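Local coordinates for salmonella plasmid virulence: SpvB (PDB 6P0X), which forms the N-terminal domain of a Salmonella toxin that probably transfers ADP-ribose from NAD(+) to an arginine of host actin, at residues G249-F258 against D303-L311. Numbering follows the deposited sequence.
Sequences GVDPQVPPAF and DTLVSRLLL
The carbonyl oxygen D251 O is gripped by two donors from opposite faces of its plane: R308 NH1, 3.0 Å away, and, within the loop, the backbone N of V254. The bond from NH1 is bent, 146° at the hydrogen, and a weak one from R308 NH2 joins it. R308 NH1 also gives a weak bond to V254 O, 3.0 Å off, and is hydrogen-bonded to the hydroxyl of Y330, just outside the two segments; a water donates to V254 O. R308 gets there by rising from strand 304-314 with its chain extended from CG to NE, CG anti to the backbone N (chi1 172°). P256 lies over one face of the guanidinium, its CD 3.7 Å from R308 NH1, while Q288 OE1 takes the R308 NE hydrogen. P256 CD also meets L305 CD2 at 3.7 Å, the two side chains crossing at about a right angle. P252 CB sits 4.0 Å from L310 CD2. At the other end the D303 carboxylate stacks on the F258 ring, planes 25° apart, with D303 OD2 3.4 Å from F258 CD2; F292 and H294 meet that ring edge-to-face. In a loop without regular secondary structure, carbonyls turned onto one buried arginine probably help fix its path across the strand and offset the positive charge.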
ATOM      1  N   GLY A 249      20.569   0.765  -6.804  1.00 50.34           N
ATOM      2  CA  GLY A 249      21.804   0.021  -6.643  1.00 46.56           C
ATOM      3  C   GLY A 249      21.881  -0.712  -5.319  1.00 52.66           C
ATOM      4  O   GLY A 249      21.421  -0.202  -4.293  1.00 46.75           O
ATOM      5  N   VAL A 250      22.456  -1.914  -5.327  1.00 56.11           N
ATOM      6  CA  VAL A 250      22.530  -2.755  -4.137  1.00 56.61           C
ATOM      7  C   VAL A 250      23.961  -2.929  -3.657  1.00 57.92           C
ATOM      8  O   VAL A 250      24.228  -3.793  -2.813  1.00 51.03           O
ATOM      9  CB  VAL A 250      21.865  -4.122  -4.376  1.00 46.42           C
ATOM     10  CG1 VAL A 250      20.400  -3.942  -4.730  1.00 39.10           C
ATOM     11  CG2 VAL A 250      22.598  -4.887  -5.472  1.00 43.39           C
ATOM     12  N   ASP A 251      24.891  -2.137  -4.174  1.00 64.49           N
ATOM     13  CA  ASP A 251      26.281  -2.213  -3.742  1.00 62.86           C
ATOM     14  C   ASP A 251      26.392  -1.647  -2.331  1.00 60.67           C
ATOM     15  O   ASP A 251      26.018  -0.487  -2.110  1.00 60.36           O
ATOM     16  CB  ASP A 251      27.175  -1.436  -4.713  1.00 67.37           C
ATOM     17  CG  ASP A 251      28.667  -1.662  -4.472  1.00 70.30           C
ATOM     18  OD1 ASP A 251      29.060  -2.058  -3.355  1.00 69.04           O
ATOM     19  OD2 ASP A 251      29.456  -1.428  -5.413  1.00 69.30           O
ATOM     20  N   PRO A 252      26.869  -2.419  -1.350  1.00 64.90           N
ATOM     21  CA  PRO A 252      27.006  -1.868   0.008  1.00 62.52           C
ATOM     22  C   PRO A 252      28.047  -0.767   0.106  1.00 68.33           C
ATOM     23  O   PRO A 252      28.038  -0.019   1.090  1.00 70.71           O
ATOM     24  CB  PRO A 252      27.399  -3.089   0.849  1.00 54.84           C
ATOM     25  CG  PRO A 252      28.013  -4.036  -0.127  1.00 54.90           C
ATOM     26  CD  PRO A 252      27.261  -3.838  -1.413  1.00 60.44           C
ATOM     27  N   GLN A 253      28.944  -0.647  -0.875  1.00 69.95           N
ATOM     28  CA  GLN A 253      29.955   0.402  -0.837  1.00 79.40           C
ATOM     29  C   GLN A 253      29.415   1.741  -1.327  1.00 78.49           C
ATOM     30  O   GLN A 253      29.887   2.793  -0.881  1.00 83.19           O
ATOM     31  CB  GLN A 253      31.165   0.000  -1.686  1.00 82.48           C
ATOM     32  CG  GLN A 253      31.786  -1.335  -1.311  1.00 79.75           C
ATOM     33  CD  GLN A 253      32.977  -1.693  -2.186  1.00 88.55           C
ATOM     34  OE1 GLN A 253      33.615  -0.821  -2.777  1.00 94.36           O
ATOM     35  NE2 GLN A 253      33.280  -2.983  -2.273  1.00 88.57           N
ATOM     36  N   VAL A 254      28.439   1.730  -2.226  1.00 75.80           N
ATOM     37  CA  VAL A 254      27.898   2.947  -2.826  1.00 77.48           C
ATOM     38  C   VAL A 254      26.580   3.281  -2.130  1.00 74.76           C
ATOM     39  O   VAL A 254      25.652   2.458  -2.166  1.00 73.88           O
ATOM     40  CB  VAL A 254      27.698   2.783  -4.340  1.00 75.40           C
ATOM     41  CG1 VAL A 254      27.229   4.091  -4.960  1.00 74.84           C
ATOM     42  CG2 VAL A 254      28.988   2.308  -4.993  1.00 75.75           C
ATOM     43  N   PRO A 255      26.454   4.447  -1.503  1.00 70.11           N
ATOM     44  CA  PRO A 255      25.184   4.821  -0.867  1.00 66.61           C
ATOM     45  C   PRO A 255      24.117   5.121  -1.904  1.00 67.73           C
ATOM     46  O   PRO A 255      24.406   5.722  -2.951  1.00 74.23           O
ATOM     47  CB  PRO A 255      25.551   6.077  -0.066  1.00 63.07           C
ATOM     48  CG  PRO A 255      26.688   6.670  -0.824  1.00 60.90           C
ATOM     49  CD  PRO A 255      27.476   5.499  -1.354  1.00 63.83           C
ATOM     50  N   PRO A 256      22.875   4.711  -1.657  1.00 58.81           N
ATOM     51  CA  PRO A 256      21.802   4.959  -2.631  1.00 57.86           C
ATOM     52  C   PRO A 256      21.235   6.370  -2.535  1.00 52.70           C
ATOM     53  O   PRO A 256      20.985   6.892  -1.447  1.00 44.27           O
ATOM     54  CB  PRO A 256      20.742   3.912  -2.262  1.00 54.26           C
ATOM     55  CG  PRO A 256      21.032   3.518  -0.836  1.00 47.31           C
ATOM     56  CD  PRO A 256      22.406   3.994  -0.458  1.00 47.65           C
ATOM     57  N   ALA A 257      21.026   6.980  -3.701  1.00 54.75           N
ATOM     58  CA  ALA A 257      20.469   8.322  -3.794  1.00 52.53           C
ATOM     59  C   ALA A 257      18.961   8.301  -3.556  1.00 54.38           C
ATOM     60  O   ALA A 257      18.299   7.270  -3.695  1.00 54.26           O
ATOM     61  CB  ALA A 257      20.774   8.937  -5.160  1.00 47.52           C
ATOM     62  N   PHE A 258      18.418   9.467  -3.192  1.00 52.10           N
ATOM     63  CA  PHE A 258      16.988   9.562  -2.911  1.00 45.63           C
ATOM     64  C   PHE A 258      16.151   9.315  -4.162  1.00 52.46           C
ATOM     65  O   PHE A 258      15.148   8.590  -4.112  1.00 47.24           O
ATOM     66  CB  PHE A 258      16.658  10.930  -2.312  1.00 43.86           C
ATOM     67  CG  PHE A 258      15.217  11.083  -1.912  1.00 42.26           C
ATOM     68  CD1 PHE A 258      14.690  10.331  -0.877  1.00 40.45           C
ATOM     69  CD2 PHE A 258      14.387  11.971  -2.578  1.00 51.02           C
ATOM     70  CE1 PHE A 258      13.361  10.463  -0.506  1.00 44.51           C
ATOM     71  CE2 PHE A 258      13.053  12.108  -2.213  1.00 44.27           C
ATOM     72  CZ  PHE A 258      12.542  11.354  -1.175  1.00 39.64           C
ATOM     73  N   ASP A 303      17.684  15.922   0.980  1.00 65.97           N
ATOM     74  CA  ASP A 303      17.465  14.538   1.377  1.00 60.65           C
ATOM     75  C   ASP A 303      18.699  14.005   2.088  1.00 59.04           C
ATOM     76  O   ASP A 303      19.814  14.117   1.568  1.00 69.95           O
ATOM     77  CB  ASP A 303      17.142  13.673   0.155  1.00 58.06           C
ATOM     78  CG  ASP A 303      16.182  14.354  -0.802  1.00 60.20           C
ATOM     79  OD1 ASP A 303      15.063  14.708  -0.374  1.00 60.25           O
ATOM     80  OD2 ASP A 303      16.553  14.554  -1.979  1.00 60.53           O
ATOM     81  N   THR A 304      18.498  13.434   3.277  1.00 52.66           N
ATOM     82  CA  THR A 304      19.585  12.919   4.108  1.00 52.40           C
ATOM     83  C   THR A 304      19.304  11.463   4.450  1.00 60.09           C
ATOM     84  O   THR A 304      18.353  11.167   5.182  1.00 64.32           O
ATOM     85  CB  THR A 304      19.743  13.744   5.384  1.00 53.49           C
ATOM     86  OG1 THR A 304      20.099  15.090   5.045  1.00 63.69           O
ATOM     87  CG2 THR A 304      20.827  13.145   6.265  1.00 54.50           C
ATOM     88  N   LEU A 305      20.132  10.558   3.935  1.00 51.19           N
ATOM     89  CA  LEU A 305      20.001   9.145   4.253  1.00 49.83           C
ATOM     90  C   LEU A 305      20.566   8.883   5.642  1.00 55.58           C
ATOM     91  O   LEU A 305      21.708   9.249   5.939  1.00 64.49           O
ATOM     92  CB  LEU A 305      20.732   8.292   3.218  1.00 47.38           C
ATOM     93  CG  LEU A 305      20.825   6.791   3.493  1.00 51.11           C
ATOM     94  CD1 LEU A 305      19.433   6.175   3.543  1.00 43.89           C
ATOM     95  CD2 LEU A 305      21.693   6.099   2.451  1.00 51.63           C
ATOM     96  N   VAL A 306      19.766   8.246   6.494  1.00 45.93           N
ATOM     97  CA  VAL A 306      20.170   7.983   7.864  1.00 49.52           C
ATOM     98  C   VAL A 306      20.342   6.491   8.136  1.00 49.28           C
ATOM     99  O   VAL A 306      21.152   6.119   8.995  1.00 54.37           O
ATOM    100  CB  VAL A 306      19.190   8.619   8.872  1.00 47.14           C
ATOM    101  CG1 VAL A 306      19.013  10.106   8.565  1.00 48.69           C
ATOM    102  CG2 VAL A 306      17.859   7.911   8.846  1.00 53.55           C
ATOM    103  N   SER A 307      19.618   5.628   7.433  1.00 43.18           N
ATOM    104  CA  SER A 307      19.728   4.198   7.673  1.00 47.73           C
ATOM    105  C   SER A 307      19.381   3.445   6.396  1.00 44.81           C
ATOM    106  O   SER A 307      18.496   3.864   5.640  1.00 46.55           O
ATOM    107  CB  SER A 307      18.817   3.764   8.828  1.00 44.88           C
ATOM    108  OG  SER A 307      19.145   2.465   9.276  1.00 55.92           O
ATOM    109  N   ARG A 308      20.089   2.337   6.160  1.00 44.95           N
ATOM    110  CA  ARG A 308      19.901   1.523   4.961  1.00 44.59           C
ATOM    111  C   ARG A 308      19.785   0.063   5.376  1.00 41.08           C
ATOM    112  O   ARG A 308      20.785  -0.553   5.749  1.00 40.45           O
ATOM    113  CB  ARG A 308      21.067   1.714   3.987  1.00 42.57           C
ATOM    114  CG  ARG A 308      21.055   0.772   2.792  1.00 44.04           C
ATOM    115  CD  ARG A 308      22.276   0.986   1.919  1.00 45.94           C
ATOM    116  NE  ARG A 308      22.100   0.399   0.594  1.00 51.38           N
ATOM    117  CZ  ARG A 308      23.056   0.330  -0.328  1.00 52.73           C
ATOM    118  NH1 ARG A 308      24.262   0.815  -0.074  1.00 52.76           N
ATOM    119  NH2 ARG A 308      22.806  -0.223  -1.507  1.00 55.74           N
ATOM    120  N   LEU A 309      18.585  -0.503   5.297  1.00 35.97           N
ATOM    121  CA  LEU A 309      18.401  -1.930   5.518  1.00 39.90           C
ATOM    122  C   LEU A 309      18.608  -2.626   4.179  1.00 33.70           C
ATOM    123  O   LEU A 309      17.783  -2.495   3.268  1.00 41.04           O
ATOM    124  CB  LEU A 309      17.017  -2.225   6.091  1.00 32.73           C
ATOM    125  CG  LEU A 309      16.623  -3.705   6.160  1.00 34.77           C
ATOM    126  CD1 LEU A 309      17.567  -4.484   7.065  1.00 33.03           C
ATOM    127  CD2 LEU A 309      15.175  -3.877   6.612  1.00 30.12           C
ATOM    128  N   LEU A 310      19.712  -3.358   4.068  1.00 34.82           N
ATOM    129  CA  LEU A 310      20.091  -4.066   2.856  1.00 38.80           C
ATOM    130  C   LEU A 310      19.763  -5.539   3.018  1.00 40.34           C
ATOM    131  O   LEU A 310      20.149  -6.167   4.016  1.00 51.36           O
ATOM    132  CB  LEU A 310      21.578  -3.890   2.546  1.00 36.82           C
ATOM    133  CG  LEU A 310      22.012  -4.382   1.161  1.00 46.78           C
ATOM    134  CD1 LEU A 310      21.158  -3.768   0.056  1.00 40.33           C
ATOM    135  CD2 LEU A 310      23.495  -4.105   0.923  1.00 43.34           C
ATOM    136  N   LEU A 311      19.040  -6.069   2.036  1.00 34.55           N
ATOM    137  CA  LEU A 311      18.569  -7.443   2.009  1.00 31.53           C
ATOM    138  C   LEU A 311      19.366  -8.221   0.973  1.00 33.02           C
ATOM    139  O   LEU A 311      19.563  -7.747  -0.150  1.00 35.16           O
ATOM    140  CB  LEU A 311      17.079  -7.492   1.671  1.00 29.56           C
ATOM    141  CG  LEU A 311      16.162  -6.573   2.484  1.00 32.41           C
ATOM    142  CD1 LEU A 311      14.756  -6.558   1.900  1.00 27.04           C
ATOM    143  CD2 LEU A 311      16.134  -6.971   3.955  1.00 30.48           C
TER
HETATM  144  O   HOH W   1      24.209   1.295  -4.222  1.00 61.41           O